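Local coordinates for lipoprotein (Streptococcus pneumoniae, PDB 3CX3) that binds zinc and, probably as a surface lipoprotein, delivers it to an ABC transporter for uptake, at residues T185-L190 and K253-L258. Sequence-based numbering, arbitrary orientation.
Sequences TAFSYL and KTLNPL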
ATOM      1  N   THR A 185      -7.758   4.857  -7.402  1.00 31.45           N
ATOM      2  CA  THR A 185      -6.877   4.082  -8.273  1.00 32.71           C
ATOM      3  C   THR A 185      -5.719   3.452  -7.480  1.00 32.77           C
ATOM      4  O   THR A 185      -4.592   3.972  -7.508  1.00 32.26           O
ATOM      5  CB  THR A 185      -6.297   4.931  -9.456  1.00 32.63           C
ATOM      6  OG1 THR A 185      -7.347   5.665 -10.101  1.00 34.24           O
ATOM      7  CG2 THR A 185      -5.594   4.043 -10.471  1.00 32.01           C
ATOM      8  N   ALA A 186      -5.992   2.326  -6.817  1.00 32.35           N
ATOM      9  CA  ALA A 186      -4.975   1.685  -6.019  1.00 33.61           C
ATOM     10  C   ALA A 186      -4.475   0.318  -6.512  1.00 34.41           C
ATOM     11  O   ALA A 186      -3.376  -0.088  -6.182  1.00 33.74           O
ATOM     12  CB  ALA A 186      -5.435   1.592  -4.574  1.00 34.08           C
ATOM     13  N   PHE A 187      -5.288  -0.378  -7.301  1.00 35.95           N
ATOM     14  CA  PHE A 187      -5.076  -1.784  -7.615  1.00 36.92           C
ATOM     15  C   PHE A 187      -4.436  -2.032  -8.966  1.00 38.06           C
ATOM     16  O   PHE A 187      -4.483  -3.145  -9.489  1.00 38.40           O
ATOM     17  CB  PHE A 187      -6.404  -2.516  -7.468  1.00 36.48           C
ATOM     18  CG  PHE A 187      -6.932  -2.470  -6.063  1.00 35.81           C
ATOM     19  CD1 PHE A 187      -6.624  -3.476  -5.161  1.00 33.96           C
ATOM     20  CD2 PHE A 187      -7.680  -1.383  -5.624  1.00 34.53           C
ATOM     21  CE1 PHE A 187      -7.076  -3.412  -3.846  1.00 32.62           C
ATOM     22  CE2 PHE A 187      -8.135  -1.322  -4.322  1.00 33.94           C
ATOM     23  CZ  PHE A 187      -7.818  -2.344  -3.431  1.00 34.00           C
ATOM     24  N   SER A 188      -3.812  -0.986  -9.496  1.00 39.10           N
ATOM     25  CA  SER A 188      -3.270  -0.944 -10.838  1.00 40.36           C
ATOM     26  C   SER A 188      -2.156  -1.978 -11.041  1.00 41.62           C
ATOM     27  O   SER A 188      -1.929  -2.436 -12.161  1.00 42.35           O
ATOM     28  CB  SER A 188      -2.777   0.484 -11.119  1.00 40.21           C
ATOM     29  OG  SER A 188      -1.991   0.594 -12.299  1.00 41.54           O
ATOM     30  N   TYR A 189      -1.495  -2.348  -9.940  1.00 42.19           N
ATOM     31  CA  TYR A 189      -0.317  -3.194  -9.933  1.00 42.05           C
ATOM     32  C   TYR A 189      -0.739  -4.615  -9.705  1.00 43.61           C
ATOM     33  O   TYR A 189      -0.166  -5.549 -10.294  1.00 44.07           O
ATOM     34  CB  TYR A 189       0.634  -2.796  -8.792  1.00 41.17           C
ATOM     35  CG  TYR A 189       1.510  -1.627  -9.113  1.00 37.41           C
ATOM     36  CD1 TYR A 189       2.721  -1.800  -9.773  1.00 32.94           C
ATOM     37  CD2 TYR A 189       1.125  -0.340  -8.766  1.00 34.94           C
ATOM     38  CE1 TYR A 189       3.515  -0.724 -10.069  1.00 32.31           C
ATOM     39  CE2 TYR A 189       1.910   0.746  -9.057  1.00 30.87           C
ATOM     40  CZ  TYR A 189       3.099   0.553  -9.706  1.00 33.65           C
ATOM     41  OH  TYR A 189       3.879   1.643  -9.986  1.00 34.12           O
ATOM     42  N   LEU A 190      -1.702  -4.783  -8.805  1.00 44.78           N
ATOM     43  CA  LEU A 190      -2.362  -6.062  -8.637  1.00 46.61           C
ATOM     44  C   LEU A 190      -2.954  -6.453  -9.984  1.00 47.69           C
ATOM     45  O   LEU A 190      -2.434  -7.341 -10.647  1.00 48.06           O
ATOM     46  CB  LEU A 190      -3.439  -5.992  -7.545  1.00 46.69           C
ATOM     47  CG  LEU A 190      -4.022  -7.319  -7.023  1.00 47.51           C
ATOM     48  CD1 LEU A 190      -4.734  -7.118  -5.678  1.00 46.08           C
ATOM     49  CD2 LEU A 190      -4.978  -7.935  -8.059  1.00 47.85           C
ATOM     50  N   LYS A 253     -19.364  -3.620  -2.603  1.00 68.15           N
ATOM     51  CA  LYS A 253     -18.491  -4.379  -1.695  1.00 65.67           C
ATOM     52  C   LYS A 253     -17.193  -3.634  -1.421  1.00 62.10           C
ATOM     53  O   LYS A 253     -16.701  -2.906  -2.269  1.00 61.38           O
ATOM     54  CB  LYS A 253     -18.189  -5.785  -2.220  1.00 66.62           C
ATOM     55  CG  LYS A 253     -19.324  -6.752  -1.995  1.00 70.20           C
ATOM     56  CD  LYS A 253     -18.821  -8.172  -1.805  1.00 77.08           C
ATOM     57  CE  LYS A 253     -18.430  -8.805  -3.130  1.00 80.35           C
ATOM     58  NZ  LYS A 253     -18.489 -10.303  -3.075  1.00 81.28           N
ATOM     59  N   THR A 254     -16.661  -3.829  -0.221  1.00 58.06           N
ATOM     60  CA  THR A 254     -15.467  -3.127   0.221  1.00 54.06           C
ATOM     61  C   THR A 254     -14.204  -3.938  -0.017  1.00 50.76           C
ATOM     62  O   THR A 254     -14.178  -5.130   0.255  1.00 50.02           O
ATOM     63  CB  THR A 254     -15.575  -2.681   1.703  1.00 54.06           C
ATOM     64  OG1 THR A 254     -14.264  -2.529   2.266  1.00 53.69           O
ATOM     65  CG2 THR A 254     -16.334  -3.690   2.506  1.00 54.19           C
ATOM     66  N   LEU A 255     -13.168  -3.258  -0.518  1.00 47.25           N
ATOM     67  CA  LEU A 255     -11.896  -3.869  -0.908  1.00 43.57           C
ATOM     68  C   LEU A 255     -10.758  -3.000  -0.336  1.00 42.23           C
ATOM     69  O   LEU A 255     -10.682  -1.812  -0.665  1.00 42.44           O
ATOM     70  CB  LEU A 255     -11.828  -3.853  -2.428  1.00 43.05           C
ATOM     71  CG  LEU A 255     -11.365  -4.936  -3.418  1.00 41.36           C
ATOM     72  CD1 LEU A 255     -10.536  -4.225  -4.435  1.00 37.67           C
ATOM     73  CD2 LEU A 255     -10.606  -6.142  -2.825  1.00 39.03           C
ATOM     74  N   ASN A 256      -9.883  -3.574   0.497  1.00 40.21           N
ATOM     75  CA  ASN A 256      -8.826  -2.812   1.200  1.00 39.34           C
ATOM     76  C   ASN A 256      -7.515  -2.604   0.398  1.00 38.30           C
ATOM     77  O   ASN A 256      -6.836  -3.575   0.017  1.00 37.46           O
ATOM     78  CB  ASN A 256      -8.464  -3.482   2.525  1.00 39.80           C
ATOM     79  CG  ASN A 256      -8.288  -2.496   3.678  1.00 42.07           C
ATOM     80  OD1 ASN A 256      -8.816  -2.722   4.783  1.00 44.92           O
ATOM     81  ND2 ASN A 256      -7.525  -1.435   3.455  1.00 42.77           N
ATOM     82  N   PRO A 257      -7.152  -1.333   0.167  1.00 37.27           N
ATOM     83  CA  PRO A 257      -5.884  -1.020  -0.483  1.00 36.74           C
ATOM     84  C   PRO A 257      -4.735  -0.982   0.547  1.00 37.41           C
ATOM     85  O   PRO A 257      -3.586  -0.638   0.187  1.00 37.29           O
ATOM     86  CB  PRO A 257      -6.137   0.359  -1.084  1.00 36.34           C
ATOM     87  CG  PRO A 257      -7.162   1.016  -0.230  1.00 36.22           C
ATOM     88  CD  PRO A 257      -7.927  -0.112   0.503  1.00 37.33           C
ATOM     89  N   LEU A 258      -5.060  -1.343   1.798  1.00 36.70           N
ATOM     90  CA  LEU A 258      -4.126  -1.430   2.927  1.00 37.90           C
ATOM     91  C   LEU A 258      -3.418  -0.138   3.329  1.00 39.94           C
ATOM     92  O   LEU A 258      -2.375  -0.153   3.962  1.00 39.87           O
ATOM     93  CB  LEU A 258      -3.128  -2.573   2.745  1.00 36.82           C
ATOM     94  CG  LEU A 258      -3.707  -3.922   2.316  1.00 36.48           C
ATOM     95  CD1 LEU A 258      -2.586  -4.855   1.832  1.00 38.60           C
ATOM     96  CD2 LEU A 258      -4.547  -4.602   3.392  1.00 31.09           C
TER
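F187 lays one ring face under L255 CD1 and turns the far end of its ring to N256 and P257; no hydrogen bond joins the two segments. Its CB touches nothing on 253-258, and CG lies at the margin of the L255 methyl; with CG anti to the carbonyl carbon (chi1 -63°), the ring is carried out toward the other loop. F187 CD1 and CD2 both lie under L255 CD1, at 4.0 and 4.2 Å. F187 CE1 and CE2 come nearer that methyl, and F187 CZ makes the closest approach, 3.5 Å to L255 CD1. The N256 carbonyl O sits off the CE1-CZ edge, near the ring plane, 3.8 Å from F187 CZ, which also lies 3.8 Å from P257 CA. L255 CD1 stands 3.7 Å from the F187 ring centroid and 20° off the normal, which identifies a CH-pi contact. Beside it, A186 CB meets P257 CB at 3.8 Å, and this proline carbon also reaches F187 CZ, linking the two apolar patches. A186 lies close to the bound zinc ion, and its ligands H184 and E259 immediately flank the segments, so the packing joins two metal-bearing loops. These follow parallel strands 180-182 and 252-254 of one sheet; F187 also rests on F180 and T182, L255 touches F231 of strand 230-232, and helix 268-281 packs against L255 through N275.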